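Local coordinates for diphosphomevalonate decarboxylase, putative (Trypanosoma brucei, PDB 2HKE), which probably catalyses the ATP-dependent decarboxylation of (R)-5-diphosphomevalonate to isopentenyl diphosphate, a step of the mevalonate pathway, at residues V302-L307 / F327-L332; Q184-V189 / L359-V364; V78-L83 / A140-G145; V136-R141 / D168-Q173. The protein carries 1 engineered substitution. One frame throughout, in Å; residues are numbered along the deposited sequence.

Interaction 1 of 4, residues V302-L307 / F327-L332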
loop_
_atom_site.group_PDB
_atom_site.type_symbol
_atom_site.label_atom_id
_atom_site.label_comp_id
_atom_site.label_asym_id
_atom_site.label_seq_id
_atom_site.Cartn_x
_atom_site.Cartn_y
_atom_site.Cartn_z
ATOM N N VAL A 302 -0.478 -5.835 -14.514
ATOM C CA VAL A 302 -0.392 -6.201 -15.915
ATOM C C VAL A 302 1.034 -6.642 -16.176
ATOM O O VAL A 302 1.944 -6.173 -15.503
ATOM C CB VAL A 302 -0.750 -4.973 -16.808
ATOM C CG1 VAL A 302 0.243 -3.824 -16.604
ATOM C CG2 VAL A 302 -0.854 -5.368 -18.300
ATOM N N LEU A 303 1.244 -7.584 -17.083
ATOM C CA LEU A 303 2.630 -7.904 -17.484
ATOM C C LEU A 303 3.176 -6.825 -18.388
ATOM O O LEU A 303 2.436 -6.234 -19.161
ATOM C CB LEU A 303 2.675 -9.237 -18.193
ATOM C CG LEU A 303 2.265 -10.434 -17.323
ATOM C CD1 LEU A 303 2.481 -11.810 -18.058
ATOM C CD2 LEU A 303 2.935 -10.444 -15.927
ATOM N N LYS A 304 4.495 -6.601 -18.322
ATOM C CA LYS A 304 5.161 -5.583 -19.143
ATOM C C LYS A 304 4.799 -5.609 -20.625
ATOM O O LYS A 304 4.488 -4.577 -21.214
ATOM C CB LYS A 304 6.673 -5.723 -18.956
ATOM C CG LYS A 304 7.422 -4.483 -19.314
ATOM C CD LYS A 304 8.878 -4.474 -18.829
ATOM C CE LYS A 304 9.439 -3.100 -19.257
ATOM N NZ LYS A 304 10.967 -2.847 -19.228
ATOM N N GLU A 305 4.857 -6.784 -21.236
ATOM C CA GLU A 305 4.479 -6.983 -22.658
ATOM C C GLU A 305 3.077 -6.452 -23.000
ATOM O O GLU A 305 2.813 -5.973 -24.123
ATOM C CB GLU A 305 4.635 -8.460 -23.058
ATOM C CG GLU A 305 3.701 -9.396 -22.332
ATOM C CD GLU A 305 4.181 -10.866 -22.323
ATOM O OE1 GLU A 305 4.364 -11.448 -23.443
ATOM O OE2 GLU A 305 4.415 -11.404 -21.194
ATOM N N ASP A 306 2.170 -6.523 -22.024
ATOM C CA ASP A 306 0.782 -6.182 -22.244
ATOM C C ASP A 306 0.478 -4.745 -21.846
ATOM O O ASP A 306 -0.606 -4.257 -22.116
ATOM C CB ASP A 306 -0.106 -7.109 -21.422
ATOM C CG ASP A 306 -0.174 -8.527 -21.998
ATOM O OD1 ASP A 306 -0.023 -8.663 -23.231
ATOM O OD2 ASP A 306 -0.379 -9.504 -21.229
ATOM N N LEU A 307 1.418 -4.064 -21.225
ATOM C CA LEU A 307 1.112 -2.800 -20.585
ATOM C C LEU A 307 0.799 -1.715 -21.622
ATOM O O LEU A 307 -0.121 -0.948 -21.402
ATOM C CB LEU A 307 2.222 -2.379 -19.633
ATOM C CG LEU A 307 1.978 -1.090 -18.815
ATOM C CD1 LEU A 307 2.657 -1.165 -17.426
ATOM C CD2 LEU A 307 2.303 0.214 -19.538
ATOM N N PHE A 327 5.697 7.553 -14.713
ATOM C CA PHE A 327 6.176 6.211 -14.981
ATOM C C PHE A 327 7.595 6.051 -14.433
ATOM O O PHE A 327 8.459 6.823 -14.766
ATOM C CB PHE A 327 6.181 5.920 -16.482
ATOM C CG PHE A 327 4.869 5.340 -17.025
ATOM C CD1 PHE A 327 3.659 5.878 -16.650
ATOM C CD2 PHE A 327 4.883 4.263 -17.893
ATOM C CE1 PHE A 327 2.483 5.351 -17.150
ATOM C CE2 PHE A 327 3.713 3.761 -18.423
ATOM C CZ PHE A 327 2.532 4.300 -18.049
ATOM N N GLY A 328 7.818 5.054 -13.602
ATOM C CA GLY A 328 9.180 4.698 -13.174
ATOM C C GLY A 328 10.022 4.267 -14.377
ATOM O O GLY A 328 11.243 4.468 -14.395
ATOM N N ASP A 329 9.377 3.649 -15.375
ATOM C CA ASP A 329 10.058 3.066 -16.540
ATOM C C ASP A 329 9.853 3.943 -17.793
ATOM O O ASP A 329 8.846 3.881 -18.474
ATOM C CB ASP A 329 9.518 1.622 -16.696
ATOM C CG ASP A 329 10.232 0.787 -17.706
ATOM O OD1 ASP A 329 10.882 1.301 -18.654
ATOM O OD2 ASP A 329 10.118 -0.478 -17.573
ATOM N N ARG A 330 10.837 4.778 -18.150
ATOM C CA ARG A 330 10.744 5.723 -19.257
ATOM C C ARG A 330 10.583 4.997 -20.589
ATOM O O ARG A 330 9.839 5.497 -21.458
ATOM C CB ARG A 330 11.980 6.625 -19.296
ATOM N N GLU A 331 11.300 3.944 -20.792
ATOM C CA GLU A 331 11.236 3.233 -22.036
ATOM C C GLU A 331 9.828 2.669 -22.254
ATOM O O GLU A 331 9.320 2.606 -23.378
ATOM C CB GLU A 331 12.263 2.105 -22.026
ATOM C CG GLU A 331 13.694 2.543 -21.822
ATOM C CD GLU A 331 14.116 3.707 -22.692
ATOM O OE1 GLU A 331 14.058 3.571 -23.953
ATOM O OE2 GLU A 331 14.508 4.765 -22.108
ATOM N N LEU A 332 9.196 2.241 -21.169
ATOM C CA LEU A 332 7.895 1.673 -21.266
ATOM C C LEU A 332 6.885 2.775 -21.642
ATOM O O LEU A 332 5.965 2.582 -22.432
ATOM C CB LEU A 332 7.573 1.025 -19.911
ATOM C CG LEU A 332 6.403 0.116 -19.891
ATOM C CD1 LEU A 332 6.429 -0.962 -21.034
ATOM C CD2 LEU A 332 6.292 -0.497 -18.434
#

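Interaction 2 of 4, residues Q184-V189 / L359-V364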
loop_
_atom_site.group_PDB
_atom_site.type_symbol
_atom_site.label_atom_id
_atom_site.label_comp_id
_atom_site.label_asym_id
_atom_site.label_seq_id
_atom_site.Cartn_x
_atom_site.Cartn_y
_atom_site.Cartn_z
ATOM N N GLN A 184 3.898 -5.732 -13.552
ATOM C CA GLN A 184 3.964 -4.293 -13.386
ATOM C C GLN A 184 2.745 -3.839 -12.645
ATOM O O GLN A 184 1.713 -4.502 -12.722
ATOM C CB GLN A 184 3.944 -3.590 -14.747
ATOM C CG GLN A 184 5.105 -3.924 -15.688
ATOM C CD GLN A 184 6.471 -3.573 -15.134
ATOM O OE1 GLN A 184 6.749 -2.429 -14.847
ATOM N NE2 GLN A 184 7.368 -4.567 -15.053
ATOM N N VAL A 185 2.866 -2.716 -11.948
ATOM C CA VAL A 185 1.743 -2.158 -11.189
ATOM C C VAL A 185 1.444 -0.757 -11.701
ATOM O O VAL A 185 2.377 0.039 -11.947
ATOM C CB VAL A 185 2.090 -2.030 -9.703
ATOM C CG1 VAL A 185 0.887 -1.457 -8.905
ATOM C CG2 VAL A 185 2.534 -3.382 -9.144
ATOM N N MET A 186 0.166 -0.432 -11.849
ATOM C CA MET A 186 -0.199 0.958 -12.114
ATOM C C MET A 186 -1.209 1.412 -11.116
ATOM O O MET A 186 -1.813 0.610 -10.426
ATOM C CB MET A 186 -0.670 1.136 -13.545
ATOM C CG MET A 186 0.363 0.812 -14.633
ATOM S SD MET A 186 -0.248 1.158 -16.295
ATOM C CE MET A 186 -1.411 -0.171 -16.630
ATOM N N CYS A 187 -1.342 2.719 -10.966
ATOM C CA CYS A 187 -2.434 3.275 -10.181
ATOM C C CYS A 187 -3.081 4.395 -11.029
ATOM O O CYS A 187 -2.440 5.389 -11.341
ATOM C CB CYS A 187 -1.951 3.792 -8.880
ATOM S SG CYS A 187 -3.314 4.358 -7.837
ATOM N N ALA A 188 -4.330 4.178 -11.409
ATOM C CA ALA A 188 -5.157 5.193 -12.037
ATOM C C ALA A 188 -5.879 5.955 -10.917
ATOM O O ALA A 188 -6.811 5.435 -10.256
ATOM C CB ALA A 188 -6.128 4.561 -13.032
ATOM N N VAL A 189 -5.347 7.131 -10.614
ATOM C CA VAL A 189 -5.888 7.972 -9.595
ATOM C C VAL A 189 -7.178 8.640 -10.031
ATOM O O VAL A 189 -7.224 9.297 -11.064
ATOM C CB VAL A 189 -4.823 8.971 -9.086
ATOM C CG1 VAL A 189 -5.355 9.826 -7.989
ATOM C CG2 VAL A 189 -3.602 8.163 -8.645
ATOM N N LEU A 359 -1.682 8.910 -13.606
ATOM C CA LEU A 359 -1.447 7.484 -13.842
ATOM C C LEU A 359 -0.020 7.140 -13.484
ATOM O O LEU A 359 0.911 7.620 -14.139
ATOM C CB LEU A 359 -1.686 7.124 -15.302
ATOM C CG LEU A 359 -1.496 5.658 -15.677
ATOM C CD1 LEU A 359 -2.512 4.781 -14.944
ATOM C CD2 LEU A 359 -1.622 5.462 -17.179
ATOM N N LEU A 360 0.127 6.323 -12.440
ATOM C CA LEU A 360 1.425 5.950 -11.882
ATOM C C LEU A 360 1.785 4.611 -12.457
ATOM O O LEU A 360 0.903 3.809 -12.620
ATOM C CB LEU A 360 1.296 5.799 -10.371
ATOM C CG LEU A 360 2.492 5.380 -9.544
ATOM C CD1 LEU A 360 3.741 6.314 -9.780
ATOM C CD2 LEU A 360 2.088 5.339 -8.092
ATOM N N GLN A 361 3.043 4.397 -12.821
ATOM C CA GLN A 361 3.517 3.050 -13.142
ATOM C C GLN A 361 4.720 2.723 -12.298
ATOM O O GLN A 361 5.563 3.569 -12.077
ATOM C CB GLN A 361 3.781 2.888 -14.644
ATOM C CG GLN A 361 4.489 1.572 -15.071
ATOM C CD GLN A 361 5.986 1.615 -14.898
ATOM O OE1 GLN A 361 6.590 2.668 -15.026
ATOM N NE2 GLN A 361 6.609 0.446 -14.636
ATOM N N SER A 362 4.770 1.483 -11.813
ATOM C CA SER A 362 5.904 0.986 -11.040
ATOM C C SER A 362 6.178 -0.466 -11.358
ATOM O O SER A 362 5.265 -1.242 -11.618
ATOM C CB SER A 362 5.620 1.169 -9.535
ATOM O OG SER A 362 6.532 0.485 -8.696
ATOM N N PRO A 363 7.465 -0.868 -11.367
ATOM C CA PRO A 363 7.800 -2.291 -11.279
ATOM C C PRO A 363 7.617 -2.752 -9.830
ATOM O O PRO A 363 7.251 -1.948 -8.961
ATOM C CB PRO A 363 9.285 -2.293 -11.652
ATOM C CG PRO A 363 9.772 -1.106 -11.008
ATOM C CD PRO A 363 8.686 -0.041 -11.285
ATOM N N VAL A 364 7.852 -4.030 -9.544
ATOM C CA VAL A 364 7.882 -4.525 -8.180
ATOM C C VAL A 364 9.094 -3.893 -7.514
ATOM O O VAL A 364 10.170 -3.903 -8.108
ATOM C CB VAL A 364 7.948 -6.047 -8.150
ATOM C CG1 VAL A 364 8.066 -6.530 -6.761
ATOM C CG2 VAL A 364 6.667 -6.658 -8.846
#

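Interaction 3 of 4, residues V78-L83 / A140-G145. With SO4 (sulfate ion), chain C.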
loop_
_atom_site.group_PDB
_atom_site.type_symbol
_atom_site.label_atom_id
_atom_site.label_comp_id
_atom_site.label_asym_id
_atom_site.label_seq_id
_atom_site.Cartn_x
_atom_site.Cartn_y
_atom_site.Cartn_z
ATOM N N VAL A 78 2.323 6.828 17.101
ATOM C CA VAL A 78 3.774 7.136 17.240
ATOM C C VAL A 78 4.262 6.905 18.699
ATOM O O VAL A 78 5.332 6.298 18.941
ATOM C CB VAL A 78 4.104 8.562 16.669
ATOM C CG1 VAL A 78 5.542 8.974 17.002
ATOM C CG2 VAL A 78 3.787 8.661 15.176
ATOM N N GLN A 79 3.458 7.261 19.695
ATOM C CA GLN A 79 3.799 6.986 21.104
ATOM C C GLN A 79 3.947 5.495 21.308
ATOM O O GLN A 79 4.845 5.051 22.033
ATOM C CB GLN A 79 2.740 7.508 22.095
ATOM C CG GLN A 79 2.538 9.007 22.224
ATOM C CD GLN A 79 1.230 9.387 22.996
ATOM O OE1 GLN A 79 0.169 9.475 22.376
ATOM N NE2 GLN A 79 1.317 9.596 24.362
ATOM N N SER A 80 3.062 4.706 20.681
ATOM C CA SER A 80 3.113 3.246 20.732
ATOM C C SER A 80 4.430 2.697 20.178
ATOM O O SER A 80 5.063 1.803 20.767
ATOM C CB SER A 80 1.900 2.644 19.998
ATOM O OG SER A 80 1.848 1.232 20.151
ATOM N N MET A 81 4.847 3.218 19.043
ATOM C CA MET A 81 6.114 2.795 18.437
ATOM C C MET A 81 7.272 3.121 19.381
ATOM O O MET A 81 8.128 2.263 19.674
ATOM C CB MET A 81 6.308 3.459 17.066
ATOM C CG MET A 81 5.286 2.921 16.055
ATOM S SD MET A 81 5.362 3.944 14.553
ATOM C CE MET A 81 6.861 3.301 13.854
ATOM N N LEU A 82 7.260 4.322 19.884
ATOM C CA LEU A 82 8.332 4.795 20.751
ATOM C C LEU A 82 8.439 4.020 22.049
ATOM O O LEU A 82 9.527 3.738 22.514
ATOM C CB LEU A 82 8.173 6.262 21.025
ATOM C CG LEU A 82 8.420 7.211 19.874
ATOM C CD1 LEU A 82 7.928 8.606 20.280
ATOM C CD2 LEU A 82 9.902 7.256 19.512
ATOM N N LEU A 83 7.312 3.637 22.631
ATOM C CA LEU A 83 7.355 2.772 23.826
ATOM C C LEU A 83 7.997 1.438 23.547
ATOM O O LEU A 83 8.841 0.950 24.347
ATOM C CB LEU A 83 5.932 2.524 24.373
ATOM C CG LEU A 83 5.204 3.683 25.030
ATOM C CD1 LEU A 83 3.764 3.247 25.301
ATOM C CD2 LEU A 83 5.904 4.126 26.328
ATOM N N ALA A 140 6.727 -0.998 12.606
ATOM C CA ALA A 140 5.900 -0.305 11.623
ATOM C C ALA A 140 4.417 -0.672 11.829
ATOM O O ALA A 140 3.571 0.193 11.748
ATOM C CB ALA A 140 6.349 -0.670 10.221
ATOM N N ARG A 141 4.157 -1.942 12.164
ATOM C CA ARG A 141 2.802 -2.492 12.389
ATOM C C ARG A 141 2.070 -1.736 13.463
ATOM O O ARG A 141 0.866 -1.471 13.351
ATOM C CB ARG A 141 2.925 -3.963 12.805
ATOM C CG ARG A 141 1.638 -4.723 12.700
ATOM C CD ARG A 141 1.657 -6.006 13.488
ATOM N NE ARG A 141 1.609 -5.740 14.916
ATOM C CZ ARG A 141 2.461 -6.170 15.828
ATOM N NH1 ARG A 141 3.452 -7.005 15.526
ATOM N NH2 ARG A 141 2.245 -5.882 17.087
ATOM N N LEU A 142 2.812 -1.340 14.504
ATOM C CA LEU A 142 2.247 -0.520 15.586
ATOM C C LEU A 142 1.709 0.843 15.130
ATOM O O LEU A 142 0.866 1.435 15.796
ATOM C CB LEU A 142 3.289 -0.300 16.691
ATOM C CG LEU A 142 3.588 -1.576 17.482
ATOM C CD1 LEU A 142 4.750 -1.291 18.469
ATOM C CD2 LEU A 142 2.377 -2.192 18.240
ATOM N N GLY A 143 2.325 1.390 14.093
ATOM C CA GLY A 143 1.967 2.662 13.548
ATOM C C GLY A 143 0.826 2.508 12.594
ATOM O O GLY A 143 -0.115 3.265 12.690
ATOM N N SER A 144 0.914 1.542 11.680
ATOM C CA SER A 144 -0.175 1.221 10.736
ATOM C C SER A 144 -0.002 -0.207 10.285
ATOM O O SER A 144 1.083 -0.640 9.908
ATOM C CB SER A 144 -0.185 2.131 9.478
ATOM O OG SER A 144 -1.277 1.775 8.670
ATOM N N GLY A 145 -1.084 -0.958 10.239
ATOM C CA GLY A 145 -0.952 -2.356 9.855
ATOM C C GLY A 145 -0.306 -2.532 8.496
ATOM O O GLY A 145 0.660 -3.277 8.354
HETATM S S SO4 C . -4.574 0.622 10.641
HETATM O O1 SO4 C . -5.659 0.782 11.589
HETATM O O2 SO4 C . -5.102 0.563 9.298
HETATM O O3 SO4 C . -3.661 1.756 10.726
HETATM O O4 SO4 C . -3.866 -0.632 10.908
HETATM O O HOH W 1 -0.114 0.983 18.334
#

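Interaction 4 of 4, residues V136-R141 / D168-Q173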
loop_
_atom_site.group_PDB
_atom_site.type_symbol
_atom_site.label_atom_id
_atom_site.label_comp_id
_atom_site.label_asym_id
_atom_site.label_seq_id
_atom_site.Cartn_x
_atom_site.Cartn_y
_atom_site.Cartn_z
ATOM N N VAL A 136 11.923 -3.967 11.644
ATOM C CA VAL A 136 11.263 -2.858 11.032
ATOM C C VAL A 136 9.774 -3.163 10.893
ATOM O O VAL A 136 8.938 -2.268 11.146
ATOM C CB VAL A 136 11.885 -2.502 9.658
ATOM C CG1 VAL A 136 10.943 -1.538 8.859
ATOM C CG2 VAL A 136 13.285 -1.895 9.869
ATOM N N SER A 137 9.473 -4.369 10.425
ATOM C CA SER A 137 8.082 -4.734 10.152
ATOM C C SER A 137 7.192 -4.655 11.413
ATOM O O SER A 137 6.110 -4.036 11.388
ATOM C CB SER A 137 8.015 -6.090 9.464
ATOM O OG SER A 137 6.692 -6.481 9.234
ATOM N N MET A 138 7.633 -5.255 12.534
ATOM C CA MET A 138 6.823 -5.242 13.745
ATOM C C MET A 138 6.657 -3.890 14.385
ATOM O O MET A 138 5.593 -3.606 14.935
ATOM C CB MET A 138 7.352 -6.254 14.766
ATOM C CG MET A 138 7.134 -7.689 14.264
ATOM S SD MET A 138 7.734 -8.909 15.494
ATOM C CE MET A 138 7.447 -7.942 16.975
ATOM N N LEU A 139 7.667 -3.040 14.302
ATOM C CA LEU A 139 7.483 -1.673 14.817
ATOM C C LEU A 139 6.567 -0.850 13.916
ATOM O O LEU A 139 5.743 -0.080 14.393
ATOM C CB LEU A 139 8.844 -1.001 14.946
ATOM C CG LEU A 139 8.787 0.306 15.683
ATOM C CD1 LEU A 139 8.343 0.121 17.104
ATOM C CD2 LEU A 139 10.159 1.024 15.580
ATOM N N ALA A 140 6.727 -0.998 12.606
ATOM C CA ALA A 140 5.900 -0.305 11.623
ATOM C C ALA A 140 4.417 -0.672 11.829
ATOM O O ALA A 140 3.571 0.193 11.748
ATOM C CB ALA A 140 6.349 -0.670 10.221
ATOM N N ARG A 141 4.157 -1.942 12.164
ATOM C CA ARG A 141 2.802 -2.492 12.389
ATOM C C ARG A 141 2.070 -1.736 13.463
ATOM O O ARG A 141 0.866 -1.471 13.351
ATOM C CB ARG A 141 2.925 -3.963 12.805
ATOM C CG ARG A 141 1.638 -4.723 12.700
ATOM C CD ARG A 141 1.657 -6.006 13.488
ATOM N NE ARG A 141 1.609 -5.740 14.916
ATOM C CZ ARG A 141 2.461 -6.170 15.828
ATOM N NH1 ARG A 141 3.452 -7.005 15.526
ATOM N NH2 ARG A 141 2.245 -5.882 17.087
ATOM N N ASP A 168 4.534 -12.847 16.965
ATOM C CA ASP A 168 4.569 -13.531 15.684
ATOM C C ASP A 168 3.708 -12.850 14.595
ATOM O O ASP A 168 3.437 -13.419 13.548
ATOM C CB ASP A 168 4.163 -14.992 15.838
ATOM C CG ASP A 168 2.741 -15.171 16.318
ATOM O OD1 ASP A 168 2.109 -14.196 16.768
ATOM O OD2 ASP A 168 2.255 -16.332 16.275
ATOM N N CYS A 169 3.264 -11.639 14.868
ATOM C CA CYS A 169 2.454 -10.900 13.912
ATOM C C CYS A 169 3.389 -9.972 13.104
ATOM O O CYS A 169 3.781 -8.874 13.552
ATOM C CB CYS A 169 1.373 -10.126 14.659
ATOM S SG CYS A 169 0.221 -9.245 13.646
ATOM N N VAL A 170 3.776 -10.433 11.925
ATOM C CA VAL A 170 4.906 -9.836 11.239
ATOM C C VAL A 170 4.850 -10.141 9.760
ATOM O O VAL A 170 4.257 -11.129 9.364
ATOM C CB VAL A 170 6.214 -10.386 11.853
ATOM C CG1 VAL A 170 6.333 -11.881 11.526
ATOM C CG2 VAL A 170 7.473 -9.553 11.398
ATOM N N ALA A 171 5.486 -9.292 8.942
ATOM C CA ALA A 171 5.511 -9.502 7.519
ATOM C C ALA A 171 6.754 -10.301 7.185
ATOM O O ALA A 171 7.776 -10.160 7.872
ATOM C CB ALA A 171 5.533 -8.205 6.724
ATOM N N THR A 172 6.641 -11.138 6.161
ATOM C CA THR A 172 7.798 -11.830 5.625
ATOM C C THR A 172 7.799 -11.740 4.102
ATOM O O THR A 172 6.740 -11.623 3.463
ATOM C CB THR A 172 7.804 -13.302 6.046
ATOM O OG1 THR A 172 6.590 -13.917 5.651
ATOM C CG2 THR A 172 7.905 -13.443 7.521
ATOM N N GLN A 173 8.984 -11.703 3.517
ATOM C CA GLN A 173 9.092 -11.614 2.071
ATOM C C GLN A 173 8.771 -12.973 1.506
ATOM O O GLN A 173 9.345 -13.979 1.913
ATOM C CB GLN A 173 10.500 -11.170 1.639
ATOM C CG GLN A 173 10.604 -10.982 0.182
ATOM C CD GLN A 173 11.980 -10.544 -0.170
ATOM O OE1 GLN A 173 12.901 -11.358 -0.086
ATOM N NE2 GLN A 173 12.156 -9.251 -0.471
#

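Interaction 1 of 4, residues V302-L307 / F327-L332
L332, K304 and L307 carry most of this contact, in which the turn after strand 298-303 and the start of helix 307-317 meet the first turn of helix 330-338. L332 divides its two methyls between the other two residues. CD1 rests against the aliphatic part of the lysine, with L332 CD1 to K304 CG at 4.0 Å, whereas L332 CD2 lies 3.8 Å from L307 CD1. K304 leaves its backbone with CG anti to N (chi1 -159°) and stays extended all the way to NZ, a shape that carries the ammonium past the leucine to D329. There K304 NZ and D329 OD2, 3.0 Å apart, form a salt bridge whose hydrogen-bond geometry is weak. The second carboxylate oxygen serves the helix: L332 N donates to D329 OD1 at 3.2 Å, arriving from above the carboxylate plane, and makes D329 the N-cap of helix 330-338. Deeper in, L307 sends CD2 obliquely toward the F327 ring, 4.0 Å from F327 CE2. Q361 of strand 358-363 packs against L307, F327 and L332, so the two helix starts are seated on the same sheet. Polar and apolar parts are thus layered, with the leucines and phenylalanine toward the sheet and the exposed lysine across the outside. Lying between a helix N-terminus and an ammonium group, the D329 carboxylate would probably stay ionised, helping to cap the helix while pairing weakly with the ammonium.

Interaction 2 of 4, residues Q184-V189 / L359-V364
L359 fits over A188, where the small alanine leaves a hollow between two antiparallel strands. With CG anti to the backbone N (chi1 -179°), the leucine leans across the neighbouring strand and places CD1 4.0 Å from A188 CA. M186 CB borders the same hollow, 4.3 Å from L359 CD1. The methionine then rises from the sheet: its CG abuts Q361 CB at 4.0 Å, and the rest of the chain bends away to the helix 307-317, where it meets L307 and V311. Farther along this face Q184 folds back over the strands, and Q361 NE2 donates to Q184 OE1 at 2.9 Å in a weak, bent bond between amides whose planes differ by only 24°. The stronger tie of Q361 is through its OE1, which accepts from D329 N and fixes how the amide is turned. On the other face C187 and L360 stand side by side, their CB atoms 4.1 Å apart, while V185 and S362 continue the row toward the N-terminal domain; V185 touches L41, and S362 OG is bonded to S42 N. Reciprocal backbone bonds join the hydrogen-bonded pairs V185-S362 and C187-L360, with V185 N to S362 O at 2.8 Å, and M186-Q361 forms the non-hydrogen-bonded pair between them. Strands 183-189 and 358-363, far apart in sequence, lie inside a five-stranded sheet flanked by 298-303 and 325-327, with helix 307-317 on the M186 face, an alpha/beta layer characteristic of the C-terminal domain of the GHMP superfamily.

Interaction 3 of 4, residues V78-L83 / A140-G145
M81 and S80 of helix 76-86 pack on L142 and G143 at the C-terminal end of helix 136-143, a helix-helix contact of the S5-like N-terminal domain beside an anion-binding pocket. The sulfate held there probably comes from the crystallisation liquor, but its hydrogen bonds to Y19, K22, R77 and T200 are consistent with a place for a phosphate group of substrate or nucleotide. The M81 and L142 side chains run antiparallel alongside one another, with M81 CG 3.8 Å from L142 CB. The methionine sulfur continues onto bare backbone: M81 SD lies 3.8 Å from G143 CA, and the bend at chi3 (76°) brings CE up to A140. L142 in turn spreads its methyls along one side of S80, setting CD1 against S80 O and CD2 4.0 Å from S80 OG. A water completes the polar side, accepting a hydrogen bond from S80 OG at 2.7 Å and donating to L142 O, a carbonyl in the last turn of its helix. That turn closes on A140 O, which accepts from both G143 N and S144 N. R77 ties the two features together, since its NH1 is bonded both to G143 O and to the sulfate. Just beyond the helix end, G145 N donates to sulfate O4 at 2.9 Å, with an N-H...O angle of 156°.

Interaction 4 of 4, residues V136-R141 / D168-Q173
The guanidinium of R141 lies between C169 CB over one face and M138 O over the opposite face, the carbonyl oxygen being 4.0 Å above the plane and offset toward the rim. NH1 donates to C169 O at 2.7 Å. The bond lies in the carbonyl plane but is tilted 23° out of the guanidinium plane, to the side where C169 CB sits. Nearly extended chi1 and chi2 torsions carry R141 CD to 3.5 Å from C169 SG, and the bend at chi3 (72°) then turns the guanidinium so that NH1 meets this carbonyl. NH2 is engaged separately by L29 O, so the group is gripped through two of its nitrogens, which would restrict its rotation. One helical turn earlier, S137 OG accepts from A171 N at 3.1 Å and is also bonded to C148 O. Between these two polar links M138 packs its CG against C169 O, 3.6 Å away, and against V170; M138 CG to V170 CG2, at 3.4 Å, is tighter than ordinary van der Waals contact. Helix 136-143 thereby lies over strand 170-175, the axes of the two short segments coming within 7.2 Å. This strand forms an antiparallel pair with 155-159 at the margin of the large mixed sheet, and W158 of that partner also touches R141 and C169: helix-on-sheet packing as in the S5-like alpha/beta fold of the N-terminal domain.

How the interactions relate
Interactions 1 and 2 belong to the C-terminal domain and touch each other; 3 and 4 belong to the N-terminal domain and share helix 136-143. Interaction 2 is a buried strand pairing within a sheet, held mainly by backbone bonds, whereas interaction 1 lies farther out, adding a weak salt bridge near the surface to apolar packing. A probable backbone bond from Q184 N to V302 O joins them, through the neighbouring strands 183-189 and 298-303. Interactions 3 and 4 are both buried and meet where L139 packs on M81, but the first relies on apolar contact and a water, the second on direct side-chain to backbone bonds. The centres of interactions 1 and 3 are about 35 Å apart.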